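Local coordinates for protein putative cytochrome P450 120 (Synechocystis sp., PDB 2VE4) that binds heme and probably acts as a cytochrome P450 monooxygenase, inserting one atom of molecular oxygen into an organic substrate, at residues A[74-79]-A[323-328]; A[54-59]-A[339-344]; A[147-152]-A[169-174]. One frame throughout, in Å; residues are numbered along the deposited sequence.

Interaction 1: residues A[74-79]-A[323-328]. With HEM (protoporphyrin IX containing Fe), chain C.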
loop_
_atom_site.group_PDB
_atom_site.type_symbol
_atom_site.label_atom_id
_atom_site.label_comp_id
_atom_site.label_asym_id
_atom_site.label_seq_id
_atom_site.Cartn_x
_atom_site.Cartn_y
_atom_site.Cartn_z
ATOM N N GLU A 74 13.393 -20.268 -0.355
ATOM C CA GLU A 74 13.089 -21.711 -0.267
ATOM C C GLU A 74 11.954 -22.051 0.710
ATOM O O GLU A 74 11.360 -23.122 0.610
ATOM C CB GLU A 74 14.346 -22.512 0.105
ATOM C CG GLU A 74 15.668 -21.866 -0.327
ATOM C CD GLU A 74 16.307 -21.010 0.783
ATOM O OE1 GLU A 74 16.811 -19.897 0.485
ATOM O OE2 GLU A 74 16.306 -21.458 1.959
ATOM N N THR A 75 11.659 -21.129 1.634
ATOM C CA THR A 75 10.654 -21.320 2.687
ATOM C C THR A 75 9.241 -20.841 2.293
ATOM O O THR A 75 8.302 -21.657 2.265
ATOM C CB THR A 75 11.076 -20.616 4.025
ATOM O OG1 THR A 75 12.506 -20.607 4.166
ATOM C CG2 THR A 75 10.435 -21.290 5.235
ATOM N N PHE A 76 9.098 -19.534 2.001
ATOM C CA PHE A 76 7.780 -18.885 1.742
ATOM C C PHE A 76 7.519 -18.439 0.305
ATOM O O PHE A 76 8.399 -17.915 -0.372
ATOM C CB PHE A 76 7.581 -17.641 2.617
ATOM C CG PHE A 76 7.963 -17.821 4.053
ATOM C CD1 PHE A 76 9.222 -17.417 4.501
ATOM C CD2 PHE A 76 7.062 -18.367 4.964
ATOM C CE1 PHE A 76 9.589 -17.581 5.830
ATOM C CE2 PHE A 76 7.414 -18.524 6.297
ATOM C CZ PHE A 76 8.683 -18.125 6.732
ATOM N N GLN A 77 6.279 -18.623 -0.133
ATOM C CA GLN A 77 5.795 -18.062 -1.398
ATOM C C GLN A 77 4.461 -17.306 -1.189
ATOM O O GLN A 77 3.713 -17.598 -0.252
ATOM C CB GLN A 77 5.664 -19.140 -2.476
ATOM C CG GLN A 77 4.781 -20.310 -2.095
ATOM C CD GLN A 77 4.501 -21.259 -3.248
ATOM O OE1 GLN A 77 3.398 -21.806 -3.363
ATOM N NE2 GLN A 77 5.491 -21.454 -4.114
ATOM N N ALA A 78 4.187 -16.321 -2.050
ATOM C CA ALA A 78 2.980 -15.502 -1.924
ATOM C C ALA A 78 1.756 -16.383 -2.030
ATOM O O ALA A 78 1.840 -17.503 -2.531
ATOM C CB ALA A 78 2.939 -14.395 -2.972
ATOM N N THR A 79 0.635 -15.881 -1.527
ATOM C CA THR A 79 -0.618 -16.608 -1.549
ATOM C C THR A 79 -1.762 -15.575 -1.533
ATOM O O THR A 79 -1.708 -14.588 -0.803
ATOM C CB THR A 79 -0.670 -17.676 -0.397
ATOM O OG1 THR A 79 -1.732 -18.624 -0.615
ATOM C CG2 THR A 79 -0.793 -17.034 0.971
ATOM N N ARG A 323 1.709 -15.747 3.586
ATOM C CA ARG A 323 2.675 -16.523 2.821
ATOM C C ARG A 323 2.261 -17.970 2.985
ATOM O O ARG A 323 1.522 -18.290 3.909
ATOM C CB ARG A 323 4.101 -16.336 3.358
ATOM C CG ARG A 323 4.669 -14.919 3.283
ATOM C CD ARG A 323 5.046 -14.507 1.853
ATOM N NE ARG A 323 5.712 -13.209 1.849
ATOM C CZ ARG A 323 5.093 -12.032 1.782
ATOM N NH1 ARG A 323 3.766 -11.960 1.711
ATOM N NH2 ARG A 323 5.803 -10.915 1.790
ATOM N N GLU A 324 2.715 -18.826 2.071
ATOM C CA GLU A 324 2.536 -20.268 2.172
ATOM C C GLU A 324 3.883 -20.965 2.301
ATOM O O GLU A 324 4.770 -20.734 1.480
ATOM C CB GLU A 324 1.841 -20.815 0.934
ATOM C CG GLU A 324 1.610 -22.311 1.029
ATOM C CD GLU A 324 1.012 -22.909 -0.209
ATOM O OE1 GLU A 324 1.186 -22.324 -1.306
ATOM O OE2 GLU A 324 0.382 -23.981 -0.083
ATOM N N LEU A 325 4.016 -21.824 3.313
ATOM C CA LEU A 325 5.206 -22.682 3.492
ATOM C C LEU A 325 5.373 -23.707 2.375
ATOM O O LEU A 325 4.487 -24.543 2.155
ATOM C CB LEU A 325 5.140 -23.469 4.806
ATOM C CG LEU A 325 5.198 -22.902 6.227
ATOM C CD1 LEU A 325 5.904 -21.566 6.314
ATOM C CD2 LEU A 325 3.807 -22.855 6.854
ATOM N N ILE A 326 6.512 -23.638 1.686
ATOM C CA ILE A 326 6.910 -24.677 0.729
ATOM C C ILE A 326 7.974 -25.623 1.316
ATOM O O ILE A 326 8.432 -26.560 0.651
ATOM C CB ILE A 326 7.406 -24.100 -0.638
ATOM C CG1 ILE A 326 8.144 -22.761 -0.453
ATOM C CG2 ILE A 326 6.238 -24.013 -1.631
ATOM C CD1 ILE A 326 8.859 -22.237 -1.706
ATOM N N GLN A 327 8.371 -25.356 2.556
ATOM C CA GLN A 327 9.220 -26.267 3.298
ATOM C C GLN A 327 8.652 -26.433 4.682
ATOM O O GLN A 327 8.076 -25.500 5.244
ATOM C CB GLN A 327 10.668 -25.769 3.377
ATOM C CG GLN A 327 11.479 -26.064 2.111
ATOM C CD GLN A 327 12.976 -25.779 2.254
ATOM O OE1 GLN A 327 13.444 -25.332 3.301
ATOM N NE2 GLN A 327 13.732 -26.043 1.189
ATOM N N ASP A 328 8.789 -27.645 5.216
ATOM C CA ASP A 328 8.527 -27.890 6.620
ATOM C C ASP A 328 9.629 -27.102 7.321
ATOM O O ASP A 328 10.787 -27.109 6.871
ATOM C CB ASP A 328 8.605 -29.393 6.925
ATOM C CG ASP A 328 7.353 -29.911 7.626
ATOM O OD1 ASP A 328 7.348 -30.015 8.872
ATOM O OD2 ASP A 328 6.358 -30.210 6.930
HETATM C CHA HEM C . 3.580 -4.665 -1.815
HETATM C CHB HEM C . 2.690 -1.436 1.672
HETATM C CHC HEM C . 2.223 2.114 -1.638
HETATM C CHD HEM C . 3.580 -1.061 -5.070
HETATM C C1A HEM C . 3.421 -4.099 -0.570
HETATM C C2A HEM C . 3.556 -4.758 0.714
HETATM C C3A HEM C . 3.322 -3.855 1.679
HETATM C C4A HEM C . 3.007 -2.606 1.039
HETATM C CMA HEM C . 3.348 -4.089 3.204
HETATM C CAA HEM C . 3.950 -6.225 0.946
HETATM C CBA HEM C . 2.793 -7.179 0.675
HETATM C CGA HEM C . 3.032 -8.452 1.447
HETATM O O1A HEM C . 3.631 -8.390 2.531
HETATM O O2A HEM C . 2.643 -9.552 1.007
HETATM C C1B HEM C . 2.531 -0.202 1.056
HETATM C C2B HEM C . 2.392 1.049 1.771
HETATM C C3B HEM C . 2.245 2.031 0.888
HETATM C C4B HEM C . 2.299 1.444 -0.441
HETATM C CMB HEM C . 2.384 1.261 3.293
HETATM C CAB HEM C . 2.107 3.505 1.359
HETATM C CBB HEM C . 1.713 4.493 0.569
HETATM C C1C HEM C . 2.554 1.571 -2.857
HETATM C C2C HEM C . 2.576 2.249 -4.138
HETATM C C3C HEM C . 2.948 1.358 -5.078
HETATM C C4C HEM C . 3.183 0.095 -4.416
HETATM C CMC HEM C . 2.244 3.739 -4.344
HETATM C CAC HEM C . 3.139 1.532 -6.612
HETATM C CBC HEM C . 3.306 2.740 -7.163
HETATM C C1D HEM C . 3.644 -2.342 -4.575
HETATM C C2D HEM C . 3.830 -3.570 -5.348
HETATM C C3D HEM C . 3.819 -4.689 -4.320
HETATM C C4D HEM C . 3.620 -4.028 -3.039
HETATM C CMD HEM C . 4.013 -3.798 -6.864
HETATM C CAD HEM C . 4.002 -6.193 -4.659
HETATM C CBD HEM C . 5.503 -6.483 -4.671
HETATM C CGD HEM C . 5.807 -7.917 -5.034
HETATM O O1D HEM C . 6.989 -8.188 -5.391
HETATM O O2D HEM C . 4.884 -8.793 -4.983
HETATM N NA HEM C . 3.081 -2.790 -0.332
HETATM N NB HEM C . 2.482 0.069 -0.310
HETATM N NC HEM C . 2.936 0.272 -3.066
HETATM N ND HEM C . 3.514 -2.656 -3.241
HETATM FE FE HEM C . 3.148 -1.235 -1.863
#

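Interaction 2: residues A[54-59]-A[339-344]. With HEM (protoporphyrin IX containing Fe), chain C.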
loop_
_atom_site.group_PDB
_atom_site.type_symbol
_atom_site.label_atom_id
_atom_site.label_comp_id
_atom_site.label_asym_id
_atom_site.label_seq_id
_atom_site.Cartn_x
_atom_site.Cartn_y
_atom_site.Cartn_z
ATOM N N LYS A 54 -7.237 -24.188 4.053
ATOM C CA LYS A 54 -5.816 -24.140 4.402
ATOM C C LYS A 54 -5.697 -23.900 5.900
ATOM O O LYS A 54 -6.449 -23.095 6.462
ATOM C CB LYS A 54 -5.115 -22.990 3.664
ATOM C CG LYS A 54 -4.959 -23.185 2.166
ATOM C CD LYS A 54 -3.865 -24.200 1.902
ATOM C CE LYS A 54 -3.674 -24.501 0.417
ATOM N NZ LYS A 54 -2.370 -25.249 0.266
ATOM N N ASN A 55 -4.759 -24.600 6.540
ATOM C CA ASN A 55 -4.381 -24.261 7.910
ATOM C C ASN A 55 -3.405 -23.100 7.927
ATOM O O ASN A 55 -2.534 -22.977 7.053
ATOM C CB ASN A 55 -3.781 -25.454 8.634
ATOM C CG ASN A 55 -4.649 -26.678 8.546
ATOM O OD1 ASN A 55 -5.859 -26.595 8.698
ATOM N ND2 ASN A 55 -4.036 -27.822 8.302
ATOM N N VAL A 56 -3.549 -22.259 8.940
ATOM C CA VAL A 56 -2.900 -20.956 8.960
ATOM C C VAL A 56 -2.368 -20.597 10.357
ATOM O O VAL A 56 -3.096 -20.689 11.343
ATOM C CB VAL A 56 -3.875 -19.818 8.463
ATOM C CG1 VAL A 56 -3.214 -18.440 8.581
ATOM C CG2 VAL A 56 -4.371 -20.078 7.038
ATOM N N ILE A 57 -1.106 -20.167 10.408
ATOM C CA ILE A 57 -0.476 -19.683 11.627
ATOM C C ILE A 57 -0.392 -18.157 11.604
ATOM O O ILE A 57 0.145 -17.566 10.666
ATOM C CB ILE A 57 0.944 -20.315 11.808
ATOM C CG1 ILE A 57 0.815 -21.797 12.177
ATOM C CG2 ILE A 57 1.761 -19.571 12.867
ATOM C CD1 ILE A 57 1.985 -22.655 11.701
ATOM N N PHE A 58 -0.942 -17.529 12.636
ATOM C CA PHE A 58 -0.785 -16.102 12.826
ATOM C C PHE A 58 0.400 -15.804 13.755
ATOM O O PHE A 58 0.398 -16.216 14.923
ATOM C CB PHE A 58 -2.058 -15.496 13.406
ATOM C CG PHE A 58 -3.160 -15.294 12.400
ATOM C CD1 PHE A 58 -3.839 -16.383 11.843
ATOM C CD2 PHE A 58 -3.545 -14.019 12.040
ATOM C CE1 PHE A 58 -4.861 -16.189 10.934
ATOM C CE2 PHE A 58 -4.561 -13.823 11.126
ATOM C CZ PHE A 58 -5.218 -14.910 10.575
ATOM N N ILE A 59 1.404 -15.101 13.213
ATOM C CA ILE A 59 2.542 -14.582 13.989
ATOM C C ILE A 59 2.572 -13.041 13.974
ATOM O O ILE A 59 1.836 -12.425 13.205
ATOM C CB ILE A 59 3.885 -15.138 13.465
ATOM C CG1 ILE A 59 4.106 -14.725 12.019
ATOM C CG2 ILE A 59 3.933 -16.651 13.596
ATOM C CD1 ILE A 59 5.414 -15.144 11.464
ATOM N N GLY A 339 2.921 -26.405 3.383
ATOM C CA GLY A 339 1.564 -26.194 2.847
ATOM C C GLY A 339 0.492 -25.668 3.789
ATOM O O GLY A 339 -0.692 -25.650 3.446
ATOM N N TRP A 340 0.890 -25.280 4.994
ATOM C CA TRP A 340 0.054 -24.442 5.837
ATOM C C TRP A 340 0.384 -23.026 5.404
ATOM O O TRP A 340 1.273 -22.841 4.572
ATOM C CB TRP A 340 0.431 -24.591 7.313
ATOM C CG TRP A 340 -0.050 -25.820 8.001
ATOM C CD1 TRP A 340 -0.093 -27.099 7.500
ATOM C CD2 TRP A 340 -0.505 -25.900 9.351
ATOM N NE1 TRP A 340 -0.580 -27.953 8.452
ATOM C CE2 TRP A 340 -0.840 -27.249 9.598
ATOM C CE3 TRP A 340 -0.676 -24.958 10.375
ATOM C CZ2 TRP A 340 -1.323 -27.686 10.837
ATOM C CZ3 TRP A 340 -1.176 -25.380 11.600
ATOM C CH2 TRP A 340 -1.485 -26.741 11.824
ATOM N N LEU A 341 -0.284 -22.035 5.996
ATOM C CA LEU A 341 -0.036 -20.620 5.661
ATOM C C LEU A 341 0.440 -19.811 6.869
ATOM O O LEU A 341 0.107 -20.132 8.019
ATOM C CB LEU A 341 -1.304 -19.953 5.053
ATOM C CG LEU A 341 -2.054 -20.559 3.845
ATOM C CD1 LEU A 341 -3.218 -19.688 3.426
ATOM C CD2 LEU A 341 -1.146 -20.766 2.677
ATOM N N VAL A 342 1.198 -18.745 6.614
ATOM C CA VAL A 342 1.630 -17.857 7.685
ATOM C C VAL A 342 1.155 -16.428 7.430
ATOM O O VAL A 342 1.327 -15.891 6.343
ATOM C CB VAL A 342 3.171 -17.914 7.932
ATOM C CG1 VAL A 342 3.528 -17.247 9.238
ATOM C CG2 VAL A 342 3.643 -19.346 7.994
ATOM N N SER A 343 0.536 -15.836 8.447
ATOM C CA SER A 343 0.048 -14.477 8.387
ATOM C C SER A 343 0.795 -13.595 9.366
ATOM O O SER A 343 0.737 -13.822 10.584
ATOM C CB SER A 343 -1.435 -14.419 8.737
ATOM O OG SER A 343 -1.690 -13.274 9.541
ATOM N N TYR A 344 1.477 -12.584 8.833
ATOM C CA TYR A 344 2.127 -11.598 9.669
ATOM C C TYR A 344 1.322 -10.317 9.744
ATOM O O TYR A 344 0.477 -10.031 8.888
ATOM C CB TYR A 344 3.558 -11.337 9.228
ATOM C CG TYR A 344 3.729 -10.482 8.003
ATOM C CD1 TYR A 344 3.745 -11.054 6.723
ATOM C CD2 TYR A 344 3.929 -9.109 8.123
ATOM C CE1 TYR A 344 3.925 -10.277 5.601
ATOM C CE2 TYR A 344 4.108 -8.320 7.015
ATOM C CZ TYR A 344 4.104 -8.905 5.754
ATOM O OH TYR A 344 4.288 -8.102 4.666
HETATM C CHA HEM C . 3.580 -4.665 -1.815
HETATM C CHB HEM C . 2.690 -1.436 1.672
HETATM C CHC HEM C . 2.223 2.114 -1.638
HETATM C CHD HEM C . 3.580 -1.061 -5.070
HETATM C C1A HEM C . 3.421 -4.099 -0.570
HETATM C C2A HEM C . 3.556 -4.758 0.714
HETATM C C3A HEM C . 3.322 -3.855 1.679
HETATM C C4A HEM C . 3.007 -2.606 1.039
HETATM C CMA HEM C . 3.348 -4.089 3.204
HETATM C CAA HEM C . 3.950 -6.225 0.946
HETATM C CBA HEM C . 2.793 -7.179 0.675
HETATM C CGA HEM C . 3.032 -8.452 1.447
HETATM O O1A HEM C . 3.631 -8.390 2.531
HETATM O O2A HEM C . 2.643 -9.552 1.007
HETATM C C1B HEM C . 2.531 -0.202 1.056
HETATM C C2B HEM C . 2.392 1.049 1.771
HETATM C C3B HEM C . 2.245 2.031 0.888
HETATM C C4B HEM C . 2.299 1.444 -0.441
HETATM C CMB HEM C . 2.384 1.261 3.293
HETATM C CAB HEM C . 2.107 3.505 1.359
HETATM C CBB HEM C . 1.713 4.493 0.569
HETATM C C1C HEM C . 2.554 1.571 -2.857
HETATM C C2C HEM C . 2.576 2.249 -4.138
HETATM C C3C HEM C . 2.948 1.358 -5.078
HETATM C C4C HEM C . 3.183 0.095 -4.416
HETATM C CMC HEM C . 2.244 3.739 -4.344
HETATM C CAC HEM C . 3.139 1.532 -6.612
HETATM C CBC HEM C . 3.306 2.740 -7.163
HETATM C C1D HEM C . 3.644 -2.342 -4.575
HETATM C C2D HEM C . 3.830 -3.570 -5.348
HETATM C C3D HEM C . 3.819 -4.689 -4.320
HETATM C C4D HEM C . 3.620 -4.028 -3.039
HETATM C CMD HEM C . 4.013 -3.798 -6.864
HETATM C CAD HEM C . 4.002 -6.193 -4.659
HETATM C CBD HEM C . 5.503 -6.483 -4.671
HETATM C CGD HEM C . 5.807 -7.917 -5.034
HETATM O O1D HEM C . 6.989 -8.188 -5.391
HETATM O O2D HEM C . 4.884 -8.793 -4.983
HETATM N NA HEM C . 3.081 -2.790 -0.332
HETATM N NB HEM C . 2.482 0.069 -0.310
HETATM N NC HEM C . 2.936 0.272 -3.066
HETATM N ND HEM C . 3.514 -2.656 -3.241
HETATM FE FE HEM C . 3.148 -1.235 -1.863
HETATM O O HOH W 1 -3.339 -25.970 4.816
#

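Interaction 3: residues A[147-152]-A[169-174]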
loop_
_atom_site.group_PDB
_atom_site.type_symbol
_atom_site.label_atom_id
_atom_site.label_comp_id
_atom_site.label_asym_id
_atom_site.label_seq_id
_atom_site.Cartn_x
_atom_site.Cartn_y
_atom_site.Cartn_z
ATOM N N LEU A 147 -8.751 12.350 -2.098
ATOM C CA LEU A 147 -7.349 11.946 -2.131
ATOM C C LEU A 147 -7.247 10.781 -3.096
ATOM O O LEU A 147 -6.304 10.710 -3.905
ATOM C CB LEU A 147 -6.843 11.557 -0.736
ATOM C CG LEU A 147 -6.945 12.656 0.336
ATOM C CD1 LEU A 147 -6.843 12.071 1.750
ATOM C CD2 LEU A 147 -5.949 13.828 0.104
ATOM N N ARG A 148 -8.247 9.896 -3.013
ATOM C CA ARG A 148 -8.426 8.759 -3.921
ATOM C C ARG A 148 -8.294 9.145 -5.391
ATOM O O ARG A 148 -7.563 8.490 -6.138
ATOM C CB ARG A 148 -9.798 8.145 -3.704
ATOM C CG ARG A 148 -9.831 6.928 -2.828
ATOM C CD ARG A 148 -11.045 6.089 -3.147
ATOM N NE ARG A 148 -11.352 5.173 -2.052
ATOM C CZ ARG A 148 -12.484 5.184 -1.344
ATOM N NH1 ARG A 148 -13.458 6.058 -1.613
ATOM N NH2 ARG A 148 -12.654 4.298 -0.371
ATOM N N ARG A 149 -9.011 10.204 -5.788
ATOM C CA ARG A 149 -9.003 10.698 -7.154
ATOM C C ARG A 149 -7.654 11.270 -7.487
ATOM O O ARG A 149 -7.139 11.014 -8.571
ATOM C CB ARG A 149 -10.089 11.768 -7.383
ATOM C CG ARG A 149 -11.454 11.238 -7.904
ATOM C CD ARG A 149 -12.559 12.353 -7.904
ATOM N NE ARG A 149 -13.889 11.858 -8.287
ATOM C CZ ARG A 149 -14.674 11.126 -7.488
ATOM N NH1 ARG A 149 -14.264 10.784 -6.257
ATOM N NH2 ARG A 149 -15.872 10.724 -7.912
ATOM N N MET A 150 -7.090 12.049 -6.557
ATOM C CA MET A 150 -5.761 12.693 -6.740
ATOM C C MET A 150 -4.617 11.677 -6.919
ATOM O O MET A 150 -3.815 11.823 -7.844
ATOM C CB MET A 150 -5.434 13.674 -5.599
ATOM C CG MET A 150 -4.030 14.272 -5.717
ATOM S SD MET A 150 -3.418 15.241 -4.332
ATOM C CE MET A 150 -3.398 13.987 -3.074
ATOM N N THR A 151 -4.556 10.657 -6.052
ATOM C CA THR A 151 -3.581 9.563 -6.207
ATOM C C THR A 151 -3.737 8.847 -7.547
ATOM O O THR A 151 -2.746 8.606 -8.235
ATOM C CB THR A 151 -3.672 8.487 -5.094
ATOM O OG1 THR A 151 -4.981 7.912 -5.089
ATOM C CG2 THR A 151 -3.400 9.078 -3.741
ATOM N N PHE A 152 -4.979 8.510 -7.913
ATOM C CA PHE A 152 -5.247 7.806 -9.170
ATOM C C PHE A 152 -4.767 8.636 -10.340
ATOM O O PHE A 152 -4.171 8.102 -11.288
ATOM C CB PHE A 152 -6.729 7.423 -9.324
ATOM C CG PHE A 152 -7.023 6.627 -10.567
ATOM C CD1 PHE A 152 -6.923 5.241 -10.563
ATOM C CD2 PHE A 152 -7.379 7.263 -11.754
ATOM C CE1 PHE A 152 -7.182 4.506 -11.734
ATOM C CE2 PHE A 152 -7.641 6.536 -12.916
ATOM C CZ PHE A 152 -7.542 5.169 -12.908
ATOM N N GLN A 169 -13.878 7.604 -18.124
ATOM C CA GLN A 169 -14.424 6.293 -17.799
ATOM C C GLN A 169 -13.501 5.484 -16.864
ATOM O O GLN A 169 -13.926 4.474 -16.301
ATOM C CB GLN A 169 -14.648 5.472 -19.076
ATOM C CG GLN A 169 -14.990 6.236 -20.364
ATOM C CD GLN A 169 -14.374 5.572 -21.611
ATOM O OE1 GLN A 169 -13.157 5.613 -21.817
ATOM N NE2 GLN A 169 -15.218 4.964 -22.446
ATOM N N LEU A 170 -12.242 5.905 -16.712
ATOM C CA LEU A 170 -11.220 5.063 -16.068
ATOM C C LEU A 170 -11.312 4.903 -14.554
ATOM O O LEU A 170 -11.180 3.795 -14.035
ATOM C CB LEU A 170 -9.811 5.502 -16.448
ATOM C CG LEU A 170 -9.200 5.174 -17.806
ATOM C CD1 LEU A 170 -7.789 5.731 -17.783
ATOM C CD2 LEU A 170 -9.181 3.683 -18.132
ATOM N N PHE A 171 -11.512 6.005 -13.847
ATOM C CA PHE A 171 -11.665 5.963 -12.390
ATOM C C PHE A 171 -12.902 5.198 -11.900
ATOM O O PHE A 171 -12.777 4.377 -10.986
ATOM C CB PHE A 171 -11.609 7.366 -11.774
ATOM C CG PHE A 171 -11.621 7.365 -10.269
ATOM C CD1 PHE A 171 -10.485 7.030 -9.550
ATOM C CD2 PHE A 171 -12.775 7.711 -9.570
ATOM C CE1 PHE A 171 -10.496 7.038 -8.163
ATOM C CE2 PHE A 171 -12.795 7.712 -8.185
ATOM C CZ PHE A 171 -11.653 7.373 -7.473
ATOM N N PRO A 172 -14.101 5.492 -12.463
ATOM C CA PRO A 172 -15.285 4.706 -12.078
ATOM C C PRO A 172 -15.119 3.198 -12.267
ATOM O O PRO A 172 -15.525 2.433 -11.395
ATOM C CB PRO A 172 -16.386 5.242 -13.013
ATOM C CG PRO A 172 -15.970 6.625 -13.357
ATOM C CD PRO A 172 -14.456 6.552 -13.436
ATOM N N TRP A 173 -14.540 2.779 -13.389
ATOM C CA TRP A 173 -14.294 1.368 -13.647
ATOM C C TRP A 173 -13.290 0.810 -12.639
ATOM O O TRP A 173 -13.473 -0.283 -12.096
ATOM C CB TRP A 173 -13.724 1.158 -15.040
ATOM C CG TRP A 173 -14.676 1.262 -16.168
ATOM C CD1 TRP A 173 -16.040 1.103 -16.131
ATOM C CD2 TRP A 173 -14.341 1.521 -17.538
ATOM N NE1 TRP A 173 -16.573 1.253 -17.392
ATOM C CE2 TRP A 173 -15.553 1.513 -18.274
ATOM C CE3 TRP A 173 -13.139 1.768 -18.212
ATOM C CZ2 TRP A 173 -15.592 1.737 -19.661
ATOM C CZ3 TRP A 173 -13.180 1.999 -19.590
ATOM C CH2 TRP A 173 -14.397 1.982 -20.298
ATOM N N PHE A 174 -12.229 1.578 -12.395
ATOM C CA PHE A 174 -11.183 1.151 -11.488
ATOM C C PHE A 174 -11.706 1.002 -10.065
ATOM O O PHE A 174 -11.372 0.041 -9.399
ATOM C CB PHE A 174 -9.963 2.071 -11.555
ATOM C CG PHE A 174 -8.802 1.586 -10.738
ATOM C CD1 PHE A 174 -8.020 0.515 -11.183
ATOM C CD2 PHE A 174 -8.511 2.174 -9.512
ATOM C CE1 PHE A 174 -6.966 0.030 -10.419
ATOM C CE2 PHE A 174 -7.436 1.709 -8.729
ATOM C CZ PHE A 174 -6.666 0.642 -9.182
#

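Interaction 1: residues A[74-79]-A[323-328]
Three backbone hydrogen bonds join T75 and Q77 to E324 and I326, and their pattern identifies a short antiparallel pairing. Q77 and E324 form the hydrogen-bonded pair: E324 N donates to Q77 O at 2.8 Å, and Q77 N returns the bond to E324 O at 3.1 Å. F76 and L325 are the adjacent non-hydrogen-bonded pair. Beyond it, I326 N reaches T75 O at 2.7 Å with an N-H...O angle of 170°, so the pairing runs on just past the last strand residue.

The main apolar contact lies on the face that carries F76 and L325. These two side chains run side by side in the same direction, and F76 CE2 meets L325 CD1 at 3.4 Å. The CB of R323 approaches the same ring obliquely. On the side of Q77, its CD lies 3.6 Å from I326 CG2, the two side chains crossing at about a right angle.

Among the charged groups, R323 bends at CG (chi2 -74°) and then extends, which carries its guanidinium to a heme propionate; NH1 donates to HEM O2A at 2.7 Å, while the bond from NH2 to O1A is weak at 3.4 Å. The propionate carbon lies in the guanidinium plane, at its edge, consistent with R323 helping to balance the propionate's charge. R389, H101 and R105 also hydrogen-bond to the heme. E324, next in the chain and on the face it shares with Q77, makes a salt bridge through OE2 to K54.

Within the P450 beta sheet, 76-77 is an outermost strand and 321-325 its inner neighbour, bonded on its other side to strand 341-344. Helix 62-68 packs beside F76 and R323, with F67 edge-to-face against F76.

Interaction 2: residues A[54-59]-A[339-344]
N55 and W340 meet where two parallel strands of the P450 beta sheet, 54-58 and 341-344, begin to run together. The asparagine CB sits 3.4 Å above the indole plane, 3.5 Å from the six-membered-ring centroid and 17° off its normal, which defines a CH-pi contact over the face. The N55 amide is turned 64° from the indole, and its OD1 is bound by R50 rather than by the ring. CD1 of I57, which shares the second face with V342, approaches the indole obliquely, and F18 packs against W340 as well.

A second CH-pi contact lies on the face bearing V56, L341, F58 and S343: S343 CB stands over the centre of the F58 ring, 4.0 Å from its centroid, while F47 stacks with F58. On this face too, V56 CG2 meets L341 CB. Past the last bridge, chi1 of 61° places I59 CG1 between its backbone N and carbonyl carbon, and I59 CD1 meets V342 CG1 at 3.6 Å, the two side chains crossing at a slant.

Alternating bonds, L341 N to N55 O and I57 N to L341 O among them, establish the parallel register. At the start of the pairing a water accepts from N55 N at 2.6 Å and donates to G339 O at 3.0 Å.

Interaction 3: residues A[147-152]-A[169-174]
An aromatic cluster of F152, F171 and F174 joins helix 143-160 to helix 170-179. F171 presents its edge to the face of F152: the centroids are 5.4 Å apart, the planes stand at 70°, and F171 CD1 approaches F152 CG at 3.6 Å. These numbers fit a T-shaped pair. The two side chains pass one another pointing opposite ways, each having CG anti to its own backbone N (chi1 -177° for F152), which extends both rings from their helices into the gap between them.

F174, one turn further along the same helix as F171, meets F152 differently. Its CD2 lies 3.5 Å from F152 CE1, and the planes are inclined at 41°, an oblique meeting. F152 is thus the shared ring, touching both phenylalanines, and its CZ also reaches L170 CB at 4.2 Å.

In the P450 fold the contact belongs to the helical part of the molecule, where the short segments of the two helices have axes 11.3 Å apart at their closest. Large rings bridge a separation of that size, and no hydrogen bond crosses between the segments. Helix 241-269 also contacts this region: H256 meets F174 edge-to-face, and T260 bonds to the hydroxyl of T151.

One face of the F171 ring is met by R149. Its CG lies over that face, offset toward the rim and 4.0 Å from the F171 ring centroid, a CH-pi contact, while F171 CE2 lies over the centre of the guanidinium. On the backbone, R148 O accepts from both F152 N and T151 OG1, which arrive from the same face of the carbonyl plane; the hydroxyl bond measures 2.8 Å from T151 OG1 to R148 O.

From the N terminus, segment 54-59 comes first and then 74-79; the partners of both lie more than 240 residues further on. Next come 147-152 and 169-174, which close interaction 3 over only 16 intervening residues, 12 of them helical. Residues 323-328 then close interaction 1, and 339-344 closes interaction 2 last. The three loops therefore nest without crossing, 3 within 1 and 1 within 2. Interactions 1 and 2 share a sheet, since strands 321-325 and 341-344 are neighbours, and their centres are 10 Å apart. Interaction 3 ties helices together on the opposite side of the chain's centre, its centre about 34 Å from the centres of both.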